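Local atomic coordinates of KLLA0C04147p (Kluyveromyces lactis, PDB entry 5H2D), a protein that binds ergosterol through the ORD domain of Osh1 and, like other OSBP-family proteins, probably transfers sterols between membranes. Residues L185-I190 with L200-K205; E78-A83 with W161-E166; N195-L200 with N230-D235; D84-A89 with A103-S108. All coordinates share one frame; numbering follows the deposited sequence.

Contact 1: residues L185-I190 with L200-K205; sequences LWYLTI and LYTYKK. With ERG (ergosterol), chain B.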
# COMPACT_ATOMS: atom_id res chain seq x y z
N LEU A 185 -2.41 3.09 -11.71
CA LEU A 185 -3.75 3.48 -11.33
C LEU A 185 -4.30 2.54 -10.26
O LEU A 185 -4.07 1.32 -10.31
CB LEU A 185 -4.67 3.49 -12.55
CG LEU A 185 -6.06 4.10 -12.42
CD1 LEU A 185 -5.98 5.57 -12.04
CD2 LEU A 185 -6.82 3.91 -13.73
N TRP A 186 -5.03 3.10 -9.31
CA TRP A 186 -5.63 2.35 -8.21
C TRP A 186 -7.15 2.36 -8.33
O TRP A 186 -7.75 3.37 -8.71
CB TRP A 186 -5.17 2.93 -6.87
CG TRP A 186 -3.70 2.69 -6.77
CD1 TRP A 186 -2.71 3.52 -7.22
CD2 TRP A 186 -3.05 1.51 -6.29
NE1 TRP A 186 -1.49 2.94 -7.01
CE2 TRP A 186 -1.67 1.70 -6.45
CE3 TRP A 186 -3.51 0.32 -5.72
CZ2 TRP A 186 -0.74 0.74 -6.06
CZ3 TRP A 186 -2.58 -0.63 -5.33
CH2 TRP A 186 -1.21 -0.41 -5.49
N TYR A 187 -7.76 1.21 -8.02
CA TYR A 187 -9.18 0.97 -8.24
C TYR A 187 -9.81 0.58 -6.92
O TYR A 187 -9.43 -0.43 -6.33
CB TYR A 187 -9.39 -0.17 -9.24
CG TYR A 187 -8.95 0.07 -10.66
CD1 TYR A 187 -7.60 0.08 -11.00
CD2 TYR A 187 -9.89 0.22 -11.68
CE1 TYR A 187 -7.19 0.28 -12.32
CE2 TYR A 187 -9.49 0.42 -13.00
CZ TYR A 187 -8.14 0.44 -13.32
OH TYR A 187 -7.74 0.63 -14.63
N LEU A 188 -10.81 1.34 -6.48
CA LEU A 188 -11.45 1.08 -5.20
C LEU A 188 -12.95 0.94 -5.45
O LEU A 188 -13.58 1.88 -5.94
CB LEU A 188 -11.13 2.19 -4.20
CG LEU A 188 -11.25 1.81 -2.72
CD1 LEU A 188 -10.39 2.72 -1.86
CD2 LEU A 188 -12.70 1.87 -2.28
N THR A 189 -13.48 -0.25 -5.19
CA THR A 189 -14.88 -0.57 -5.44
C THR A 189 -15.62 -0.60 -4.11
O THR A 189 -15.17 -1.26 -3.17
CB THR A 189 -15.01 -1.93 -6.14
OG1 THR A 189 -14.34 -1.89 -7.40
CG2 THR A 189 -16.49 -2.27 -6.36
N ILE A 190 -16.75 0.11 -4.04
CA ILE A 190 -17.59 0.10 -2.84
C ILE A 190 -18.91 -0.55 -3.20
O ILE A 190 -19.48 -0.25 -4.26
CB ILE A 190 -17.82 1.52 -2.29
CG1 ILE A 190 -16.52 2.14 -1.77
CG2 ILE A 190 -18.88 1.47 -1.18
CD1 ILE A 190 -16.03 1.55 -0.46
N LEU A 200 -17.27 2.34 -8.62
CA LEU A 200 -15.82 2.30 -8.80
C LEU A 200 -15.21 3.68 -8.64
O LEU A 200 -15.59 4.62 -9.34
CB LEU A 200 -15.46 1.77 -10.19
CG LEU A 200 -13.98 1.84 -10.56
CD1 LEU A 200 -13.17 0.91 -9.66
CD2 LEU A 200 -13.76 1.49 -12.03
N TYR A 201 -14.23 3.79 -7.74
CA TYR A 201 -13.39 4.97 -7.61
C TYR A 201 -12.01 4.67 -8.17
O TYR A 201 -11.50 3.56 -7.99
CB TYR A 201 -13.26 5.39 -6.14
CG TYR A 201 -14.56 5.69 -5.42
CD1 TYR A 201 -15.34 4.66 -4.86
CD2 TYR A 201 -14.99 6.99 -5.26
CE1 TYR A 201 -16.51 4.95 -4.19
CE2 TYR A 201 -16.17 7.29 -4.60
CZ TYR A 201 -16.92 6.27 -4.07
OH TYR A 201 -18.10 6.57 -3.40
N THR A 202 -11.40 5.63 -8.86
CA THR A 202 -10.01 5.47 -9.28
C THR A 202 -9.20 6.72 -8.96
O THR A 202 -9.74 7.83 -8.89
CB THR A 202 -9.87 5.16 -10.79
OG1 THR A 202 -10.46 6.22 -11.55
CG2 THR A 202 -10.56 3.85 -11.15
N TYR A 203 -7.89 6.53 -8.76
CA TYR A 203 -6.97 7.62 -8.44
C TYR A 203 -5.54 7.11 -8.56
O TYR A 203 -5.29 5.91 -8.67
CB TYR A 203 -7.21 8.16 -7.03
CG TYR A 203 -6.78 7.21 -5.94
CD1 TYR A 203 -7.56 6.11 -5.59
CD2 TYR A 203 -5.58 7.42 -5.27
CE1 TYR A 203 -7.14 5.24 -4.58
CE2 TYR A 203 -5.17 6.58 -4.28
CZ TYR A 203 -5.93 5.49 -3.94
OH TYR A 203 -5.47 4.68 -2.93
N LYS A 204 -4.59 8.06 -8.55
CA LYS A 204 -3.17 7.76 -8.43
C LYS A 204 -2.62 8.35 -7.14
O LYS A 204 -3.07 9.40 -6.67
CB LYS A 204 -2.37 8.30 -9.62
CG LYS A 204 -2.76 7.65 -10.93
CD LYS A 204 -1.86 8.06 -12.05
CE LYS A 204 -2.10 7.18 -13.26
NZ LYS A 204 -1.06 7.40 -14.32
N LYS A 205 -1.63 7.67 -6.58
CA LYS A 205 -1.06 8.04 -5.30
C LYS A 205 -0.14 9.25 -5.42
O LYS A 205 0.40 9.53 -6.49
CB LYS A 205 -0.29 6.86 -4.72
CG LYS A 205 -1.19 5.68 -4.34
CD LYS A 205 -0.35 4.46 -3.94
CE LYS A 205 -1.24 3.33 -3.43
NZ LYS A 205 -0.43 2.11 -3.11
C1 ERG B . 4.44 5.09 -0.26
C2 ERG B . 3.05 4.48 -0.12
C3 ERG B . 2.81 3.63 -1.35
C4 ERG B . 3.87 2.53 -1.45
C5 ERG B . 5.21 3.05 -1.37
C6 ERG B . 6.22 2.40 -2.06
C7 ERG B . 7.56 2.79 -1.99
C8 ERG B . 7.95 3.86 -1.18
C9 ERG B . 6.93 4.69 -0.63
C10 ERG B . 5.54 4.03 -0.40
C11 ERG B . 7.39 5.55 0.63
C12 ERG B . 8.82 6.08 0.49
C13 ERG B . 9.76 4.90 0.19
C14 ERG B . 9.31 4.37 -1.20
C15 ERG B . 10.42 3.41 -1.54
C16 ERG B . 11.71 4.10 -0.99
C17 ERG B . 11.19 5.31 -0.17
C18 ERG B . 9.74 3.82 1.30
C19 ERG B . 5.64 3.21 0.91
C20 ERG B . 12.18 5.61 0.97
C21 ERG B . 11.74 6.73 1.91
C22 ERG B . 13.49 6.01 0.30
C23 ERG B . 14.70 5.14 0.42
C24 ERG B . 15.99 5.54 -0.29
C25 ERG B . 17.17 5.27 0.65
C26 ERG B . 16.99 6.14 1.91
C27 ERG B . 18.52 5.63 0.02
C28 ERG B . 16.07 4.69 -1.55
O1 ERG B . 1.46 3.04 -1.31
O HOH W 1 -0.21 5.72 -8.16
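Strand segments 186-190 and 200-203 run antiparallel; their axes come within 4.6 Å at 157°. Trp186 with Tyr203 and Leu188 with Tyr201 are hydrogen-bonded pairs; Tyr187 with Thr202 and Thr189 with Leu200 are non-hydrogen-bonded pairs. Trp186 N donates to Tyr203 O at 2.9 Å.

Trp186, Leu188, Tyr201 and Tyr203 share one side of the sheet. With its CG anti to the carbonyl carbon (chi1 -65°), Trp186 presents one indole face to Lys205. The Lys205 chain is extended beyond CG and lies across that face. Its CE sits 3.7 Å from the centroid of the five-membered ring. Its NZ makes a cation-pi contact 3.6 Å from the centroid of the six-membered ring. NZ also donates to ergosterol O1 at 2.8 Å and forms a salt bridge with Asp79. At the indole edge, a water accepts from Lys205 N at 2.9 Å and weakly from Trp186 NE1. Trp186 CB rests over the Tyr203 ring, 4.1 Å from its centroid. An alanine in place of Trp186 would probably cost the Lys205 ammonium its cation-pi partner and leave its chain less firmly fixed beside the sterol hydroxyl.

On the other side, Thr202 CG2 touches Tyr187 CD2 at 3.7 Å, and the two side chains point the same way. Tyr187 OH bonds to Thr408, and Thr202 OG1 to His231. This is a beta hairpin of the oxysterol-binding domain, with a sterol-pocket lysine just past its second strand.

Contact 2: residues E78-A83 with W161-E166; sequences EDLEYA and WDFFGE
Phe163 turns its CG anti to the backbone N (chi1 -177°), which carries the ring from strand 161-166 to Asp79 and Leu80. Trp161 has CG between its backbone N and carbonyl carbon (chi1 53°), and its six-membered ring reaches Ala83. Both aromatic side chains leave the same side of the strand. They face a short 3-10 segment and the type I beta turn from Leu80 to Ala83, closed by Ala83 N bonding to Leu80 O.

The Asp79 carboxylate comes to the edge of the Phe163 ring. Its OD2 lies near the ring plane, 3.5 Å from Phe163 CE2. The carboxylate and ring planes are 57° apart, and the two side chains cross at about a right angle. Asp79 CB adds a contact to the same CE2 at 3.8 Å. Leu80 CD2 touches both aromatic residues, at 4.1 Å from Phe163 CD2 and 4.3 Å from Trp161 CH2. Ala83 CB meets Trp161 CZ2 at 3.8 Å. A serine in place of Phe163 would probably open a gap beside Leu80 and leave Asp79 without its aromatic neighbour.

On the strand side, Phe163 also meets the Trp186 ring and packs on Leu188. Asp79 belongs to the ergosterol pocket, and its OD2 forms a salt bridge with Lys205. The contact thus sets a buried carboxylate against an apolar wall. The positive edge of the phenyl ring and the lysine charge would both be expected to stabilise its negative form.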
# COMPACT_ATOMS: atom_id res chain seq x y z
N GLU A 78 0.54 -1.81 3.38
CA GLU A 78 0.26 -0.80 4.39
C GLU A 78 -0.80 0.20 3.94
O GLU A 78 -1.26 1.00 4.77
CB GLU A 78 1.56 -0.10 4.79
CG GLU A 78 2.54 -1.07 5.50
CD GLU A 78 3.81 -0.41 6.04
OE1 GLU A 78 3.72 0.57 6.82
OE2 GLU A 78 4.91 -0.90 5.71
N ASP A 79 -1.22 0.17 2.67
CA ASP A 79 -2.41 0.90 2.24
C ASP A 79 -3.61 0.55 3.11
O ASP A 79 -4.54 1.35 3.27
CB ASP A 79 -2.81 0.57 0.80
CG ASP A 79 -1.92 1.18 -0.26
OD1 ASP A 79 -1.10 2.09 0.03
OD2 ASP A 79 -2.06 0.70 -1.41
N LEU A 80 -3.60 -0.66 3.67
CA LEU A 80 -4.77 -1.21 4.35
C LEU A 80 -4.80 -0.93 5.84
O LEU A 80 -5.73 -1.41 6.51
CB LEU A 80 -4.83 -2.72 4.11
CG LEU A 80 -4.87 -3.11 2.64
CD1 LEU A 80 -4.98 -4.62 2.51
CD2 LEU A 80 -6.04 -2.40 1.94
N GLU A 81 -3.83 -0.19 6.38
CA GLU A 81 -3.74 -0.05 7.83
C GLU A 81 -5.04 0.48 8.43
O GLU A 81 -5.48 0.03 9.49
CB GLU A 81 -2.58 0.87 8.22
CG GLU A 81 -2.44 1.02 9.73
CD GLU A 81 -1.17 1.78 10.14
OE1 GLU A 81 -0.35 2.12 9.26
OE2 GLU A 81 -1.00 2.05 11.34
N TYR A 82 -5.67 1.44 7.76
CA TYR A 82 -6.91 2.06 8.25
C TYR A 82 -8.10 1.72 7.36
O TYR A 82 -8.95 2.56 7.09
CB TYR A 82 -6.73 3.57 8.37
CG TYR A 82 -5.56 3.96 9.25
CD1 TYR A 82 -5.71 4.10 10.63
CD2 TYR A 82 -4.29 4.19 8.71
CE1 TYR A 82 -4.64 4.45 11.46
CE2 TYR A 82 -3.22 4.55 9.52
CZ TYR A 82 -3.39 4.67 10.89
OH TYR A 82 -2.32 5.03 11.68
N ALA A 83 -8.15 0.48 6.88
CA ALA A 83 -9.21 0.04 5.98
C ALA A 83 -10.60 0.07 6.61
O ALA A 83 -11.58 -0.00 5.86
CB ALA A 83 -8.90 -1.37 5.47
N TRP A 161 -16.12 -3.94 -0.03
CA TRP A 161 -15.23 -3.15 -0.87
C TRP A 161 -14.12 -4.03 -1.42
O TRP A 161 -13.73 -5.02 -0.80
CB TRP A 161 -14.62 -1.96 -0.10
CG TRP A 161 -13.93 -2.36 1.19
CD1 TRP A 161 -14.48 -2.37 2.44
CD2 TRP A 161 -12.57 -2.80 1.35
NE1 TRP A 161 -13.56 -2.79 3.36
CE2 TRP A 161 -12.38 -3.06 2.72
CE3 TRP A 161 -11.51 -2.99 0.47
CZ2 TRP A 161 -11.16 -3.51 3.23
CZ3 TRP A 161 -10.29 -3.44 0.98
CH2 TRP A 161 -10.13 -3.70 2.34
N ASP A 162 -13.64 -3.66 -2.61
CA ASP A 162 -12.43 -4.23 -3.19
C ASP A 162 -11.43 -3.11 -3.41
O ASP A 162 -11.80 -1.93 -3.48
CB ASP A 162 -12.71 -4.94 -4.52
CG ASP A 162 -13.79 -5.98 -4.42
OD1 ASP A 162 -13.83 -6.72 -3.41
OD2 ASP A 162 -14.64 -6.02 -5.35
N PHE A 163 -10.16 -3.47 -3.55
CA PHE A 163 -9.10 -2.48 -3.76
C PHE A 163 -7.97 -3.16 -4.51
O PHE A 163 -7.38 -4.11 -4.01
CB PHE A 163 -8.59 -1.91 -2.43
CG PHE A 163 -7.55 -0.83 -2.57
CD1 PHE A 163 -7.74 0.25 -3.44
CD2 PHE A 163 -6.41 -0.84 -1.78
CE1 PHE A 163 -6.78 1.27 -3.54
CE2 PHE A 163 -5.47 0.17 -1.88
CZ PHE A 163 -5.65 1.22 -2.76
N PHE A 164 -7.65 -2.66 -5.70
CA PHE A 164 -6.57 -3.27 -6.47
C PHE A 164 -5.87 -2.21 -7.30
O PHE A 164 -6.42 -1.14 -7.58
CB PHE A 164 -7.07 -4.43 -7.35
CG PHE A 164 -8.03 -4.02 -8.45
CD1 PHE A 164 -7.55 -3.61 -9.69
CD2 PHE A 164 -9.41 -4.12 -8.27
CE1 PHE A 164 -8.44 -3.26 -10.72
CE2 PHE A 164 -10.29 -3.77 -9.31
CZ PHE A 164 -9.80 -3.35 -10.51
N GLY A 165 -4.63 -2.51 -7.68
CA GLY A 165 -3.94 -1.58 -8.55
C GLY A 165 -2.52 -2.03 -8.81
O GLY A 165 -2.11 -3.13 -8.43
N GLU A 166 -1.80 -1.16 -9.51
CA GLU A 166 -0.44 -1.44 -9.96
C GLU A 166 0.52 -0.54 -9.19
O GLU A 166 0.35 0.68 -9.19
CB GLU A 166 -0.30 -1.17 -11.46
CG GLU A 166 1.11 -1.38 -12.01
CD GLU A 166 1.22 -0.98 -13.48
OE1 GLU A 166 1.58 -1.83 -14.31
OE2 GLU A 166 0.94 0.19 -13.80

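Contact 3: residues N195-L200 with N230-D235; sequences NGKEEL and NHNTGD
Asn232 and Asn230 turn their amides toward strand residues Glu199 and Leu200 in different ways. Asn232 points its OD1 at Leu200 N, 3.0 Å away, and the donor stands 37° out of the carbonyl plane. The same oxygen lies 3.3 Å from Glu199 CA.

Asn230 crosses Glu199 at about a right angle, with the amide and carboxylate planes 87° apart. Asn230 ND2 donates to Glu199 OE2 at 3.1 Å. The acceptor lies in the amide plane, but the N-H comes from above the carboxylate. Glu199 OE1 has other partners, a salt bridge to Arg98 and a hydrogen bond to Tyr201 OH. Asn230 OD1 turns back to Asn232 N at 2.7 Å, in the carbonyl plane, and forms an Asx turn.

His231 lies alongside Leu200, pointing the same way, with Leu200 O at its ring edge. Its backbone N bonds to that oxygen at 2.9 Å, and its NE2 bonds to Thr202. A water links Lys197 NZ to Asn232 O.

The Asn230 amide therefore serves both the turn and the neighbouring strand. Asn230 ND2 and Arg98 would be expected to help keep the Glu199 carboxylate ionised.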
# COMPACT_ATOMS: atom_id res chain seq x y z
N ASN A 195 -28.79 2.74 -1.23
CA ASN A 195 -28.83 3.89 -2.13
C ASN A 195 -27.57 3.95 -3.01
O ASN A 195 -26.80 4.91 -2.97
CB ASN A 195 -29.01 5.19 -1.35
CG ASN A 195 -29.29 6.37 -2.26
OD1 ASN A 195 -30.10 6.27 -3.19
ND2 ASN A 195 -28.61 7.48 -2.03
N GLY A 196 -27.39 2.90 -3.80
CA GLY A 196 -26.31 2.90 -4.76
C GLY A 196 -25.92 1.50 -5.21
O GLY A 196 -25.80 0.59 -4.39
N LYS A 197 -25.78 1.33 -6.52
CA LYS A 197 -25.20 0.11 -7.05
C LYS A 197 -23.70 0.10 -6.75
O LYS A 197 -23.11 1.11 -6.37
CB LYS A 197 -25.43 0.03 -8.56
CG LYS A 197 -25.52 1.41 -9.22
CD LYS A 197 -24.90 1.45 -10.62
CE LYS A 197 -24.93 2.87 -11.16
NZ LYS A 197 -24.12 3.03 -12.40
N GLU A 198 -23.09 -1.08 -6.91
CA GLU A 198 -21.64 -1.17 -6.81
C GLU A 198 -20.99 -0.06 -7.64
O GLU A 198 -21.39 0.19 -8.78
CB GLU A 198 -21.18 -2.55 -7.30
CG GLU A 198 -19.69 -2.82 -7.16
CD GLU A 198 -19.34 -4.26 -7.53
OE1 GLU A 198 -19.31 -5.11 -6.62
OE2 GLU A 198 -19.12 -4.53 -8.72
N GLU A 199 -20.01 0.62 -7.05
CA GLU A 199 -19.42 1.80 -7.66
C GLU A 199 -17.90 1.71 -7.63
O GLU A 199 -17.31 1.10 -6.74
CB GLU A 199 -19.88 3.09 -6.94
CG GLU A 199 -19.50 3.12 -5.47
CD GLU A 199 -20.13 4.26 -4.72
OE1 GLU A 199 -19.78 4.45 -3.54
OE2 GLU A 199 -21.00 4.94 -5.31
N LEU A 200 -17.27 2.34 -8.62
CA LEU A 200 -15.82 2.30 -8.80
C LEU A 200 -15.21 3.68 -8.64
O LEU A 200 -15.59 4.62 -9.34
CB LEU A 200 -15.46 1.77 -10.19
CG LEU A 200 -13.98 1.84 -10.56
CD1 LEU A 200 -13.17 0.91 -9.66
CD2 LEU A 200 -13.76 1.49 -12.03
N ASN A 230 -15.49 9.09 -8.94
CA ASN A 230 -16.48 8.02 -8.86
C ASN A 230 -17.06 7.84 -10.25
O ASN A 230 -17.79 8.71 -10.73
CB ASN A 230 -17.56 8.34 -7.84
CG ASN A 230 -18.60 7.24 -7.72
OD1 ASN A 230 -18.94 6.58 -8.71
ND2 ASN A 230 -19.09 7.02 -6.51
N HIS A 231 -16.72 6.73 -10.91
CA HIS A 231 -17.11 6.56 -12.30
C HIS A 231 -18.60 6.34 -12.46
O HIS A 231 -19.11 6.44 -13.58
CB HIS A 231 -16.35 5.41 -12.92
CG HIS A 231 -14.88 5.68 -13.08
ND1 HIS A 231 -14.33 6.16 -14.25
CD2 HIS A 231 -13.86 5.55 -12.21
CE1 HIS A 231 -13.03 6.31 -14.09
NE2 HIS A 231 -12.72 5.95 -12.86
N ASN A 232 -19.31 6.06 -11.37
CA ASN A 232 -20.73 5.77 -11.46
C ASN A 232 -21.61 6.99 -11.21
O ASN A 232 -22.70 7.06 -11.79
CB ASN A 232 -21.09 4.65 -10.48
CG ASN A 232 -20.46 3.31 -10.87
OD1 ASN A 232 -19.26 3.09 -10.70
ND2 ASN A 232 -21.28 2.41 -11.40
N THR A 233 -21.17 7.97 -10.42
CA THR A 233 -22.15 8.98 -9.96
C THR A 233 -22.26 10.37 -10.66
O THR A 233 -23.39 10.84 -10.82
CB THR A 233 -21.99 9.24 -8.44
OG1 THR A 233 -20.62 9.50 -8.10
CG2 THR A 233 -22.50 8.03 -7.65
N GLY A 234 -21.20 11.07 -11.07
CA GLY A 234 -19.80 10.79 -10.80
C GLY A 234 -19.19 11.96 -10.02
O GLY A 234 -18.70 12.96 -10.56
N ASP A 235 -19.26 11.83 -8.70
CA ASP A 235 -18.60 12.74 -7.78
C ASP A 235 -17.08 12.70 -7.99
O ASP A 235 -16.53 11.78 -8.60
CB ASP A 235 -18.96 12.34 -6.35
CG ASP A 235 -20.44 12.11 -6.17
OD1 ASP A 235 -21.22 13.00 -6.58
OD2 ASP A 235 -20.84 11.05 -5.64
O HOH W 2 -23.36 5.60 -13.97

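Contact 4: residues D84-A89 with A103-S108; sequences DLLNQA and AIFTVS
Leu85 and Leu86 pack against Phe105 in an antiparallel helix pair of the oxysterol-binding domain, packed against its strands. The short axes are 9.3 Å apart and run at 178°. The contact is mainly apolar, with no polar bond between the two segments.

Leu86 covers one face of the Phe105 ring. Its CD1 sits almost on the ring normal, 3.8 Å from the centroid. Its other methyl, CD2, touches Phe105 CG at 3.7 Å, near the root of the ring. Phe105 holds its CG anti to the backbone N (chi1 168°), which swings the ring toward helix 84-90 and beneath these methyls. Leu85 works closer to the backbone. Its CD1 lies 3.7 Å from Phe105 CA and also reaches Ile104 CG2 and Ser108 CB, while its CB meets Phe105 CB at 4.1 Å.

Further out, Leu188 of strand 178-190 packs on Phe105. Ile104 and Ser108 rest on strand 314-319, and Ala103, Thr106 and Val107 face strand 236-241. Helix 95-108 thus packs on helix 84-90 and on surrounding strands. Phe105 O accepts from both Ser108 N and Ser108 OG, the hydroxyl at 2.7 Å and on the same face of the carbonyl plane as the amide.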
# COMPACT_ATOMS: atom_id res chain seq x y z
N ASP A 84 -10.70 0.17 7.94
CA ASP A 84 -12.01 0.39 8.57
C ASP A 84 -12.73 1.57 7.93
O ASP A 84 -13.97 1.60 7.89
CB ASP A 84 -11.86 0.64 10.07
CG ASP A 84 -11.58 -0.64 10.87
OD1 ASP A 84 -11.64 -1.73 10.28
OD2 ASP A 84 -11.31 -0.55 12.09
N LEU A 85 -11.98 2.56 7.44
CA LEU A 85 -12.59 3.72 6.80
C LEU A 85 -13.47 3.32 5.62
O LEU A 85 -14.43 4.03 5.30
CB LEU A 85 -11.52 4.71 6.33
CG LEU A 85 -10.81 5.45 7.46
CD1 LEU A 85 -9.55 6.14 6.96
CD2 LEU A 85 -11.75 6.46 8.09
N LEU A 86 -13.13 2.21 4.96
CA LEU A 86 -13.87 1.81 3.77
C LEU A 86 -15.20 1.15 4.13
O LEU A 86 -16.17 1.30 3.37
CB LEU A 86 -13.01 0.88 2.91
CG LEU A 86 -11.75 1.57 2.38
CD1 LEU A 86 -11.00 0.59 1.50
CD2 LEU A 86 -12.10 2.83 1.61
N ASN A 87 -15.27 0.45 5.26
CA ASN A 87 -16.55 -0.05 5.74
C ASN A 87 -17.42 1.08 6.24
O ASN A 87 -18.64 1.08 6.02
CB ASN A 87 -16.33 -1.08 6.84
CG ASN A 87 -15.73 -2.34 6.31
OD1 ASN A 87 -16.12 -2.80 5.23
ND2 ASN A 87 -14.77 -2.90 7.03
N GLN A 88 -16.82 2.06 6.91
CA GLN A 88 -17.56 3.27 7.24
C GLN A 88 -18.12 3.91 5.97
O GLN A 88 -19.30 4.26 5.90
CB GLN A 88 -16.67 4.26 8.00
CG GLN A 88 -16.28 3.81 9.39
CD GLN A 88 -15.61 4.92 10.16
OE1 GLN A 88 -14.58 5.44 9.74
NE2 GLN A 88 -16.20 5.31 11.29
N ALA A 89 -17.28 4.05 4.94
CA ALA A 89 -17.73 4.63 3.68
C ALA A 89 -18.95 3.88 3.14
O ALA A 89 -19.93 4.49 2.71
CB ALA A 89 -16.59 4.62 2.66
N ALA A 103 -11.63 9.18 0.20
CA ALA A 103 -10.50 10.10 0.07
C ALA A 103 -9.63 10.07 1.31
O ALA A 103 -8.39 10.04 1.21
CB ALA A 103 -11.01 11.53 -0.16
N ILE A 104 -10.24 10.12 2.49
CA ILE A 104 -9.42 10.13 3.69
C ILE A 104 -8.73 8.78 3.86
O ILE A 104 -7.58 8.73 4.30
CB ILE A 104 -10.27 10.55 4.90
CG1 ILE A 104 -10.63 12.03 4.72
CG2 ILE A 104 -9.49 10.36 6.19
CD1 ILE A 104 -11.70 12.56 5.66
N PHE A 105 -9.37 7.68 3.43
CA PHE A 105 -8.63 6.42 3.35
C PHE A 105 -7.36 6.55 2.51
O PHE A 105 -6.30 6.02 2.89
CB PHE A 105 -9.51 5.31 2.78
CG PHE A 105 -8.74 4.07 2.41
CD1 PHE A 105 -8.34 3.17 3.39
CD2 PHE A 105 -8.41 3.80 1.09
CE1 PHE A 105 -7.61 2.02 3.05
CE2 PHE A 105 -7.71 2.66 0.74
CZ PHE A 105 -7.30 1.77 1.72
N THR A 106 -7.43 7.21 1.35
CA THR A 106 -6.23 7.31 0.52
C THR A 106 -5.13 8.13 1.18
O THR A 106 -3.95 7.90 0.90
CB THR A 106 -6.53 7.89 -0.88
OG1 THR A 106 -6.75 9.31 -0.80
CG2 THR A 106 -7.75 7.22 -1.52
N VAL A 107 -5.50 9.03 2.09
CA VAL A 107 -4.53 9.85 2.80
C VAL A 107 -3.96 9.12 4.01
O VAL A 107 -2.81 9.38 4.41
CB VAL A 107 -5.21 11.17 3.23
CG1 VAL A 107 -4.31 11.98 4.16
CG2 VAL A 107 -5.61 11.98 2.00
N SER A 108 -4.72 8.18 4.57
CA SER A 108 -4.40 7.59 5.86
C SER A 108 -3.13 6.74 5.83
O SER A 108 -2.59 6.45 6.90
CB SER A 108 -5.57 6.72 6.32
OG SER A 108 -5.73 5.57 5.51

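From the N terminus, the chain first passes through 78-83, which opens contact 2, and runs directly into 84-89. Contact 4 closes a short loop when 103-108 returns beside that helix. This loop is nested in the much longer one that contact 2 closes at 161-166. Strand 161-173 then leads into strand 178-190, where contact 1 opens. Contact 1 closes the hairpin of strands 178-190 and 199-203. Contact 3 crosses it, sharing Leu200, and ties the second strand to the loop between strands 219-230 and 236-241. Contacts 1 and 2 meet at the sterol pocket and on neighbouring strands. Contact 4 packs on both, joining the helices to the sheet.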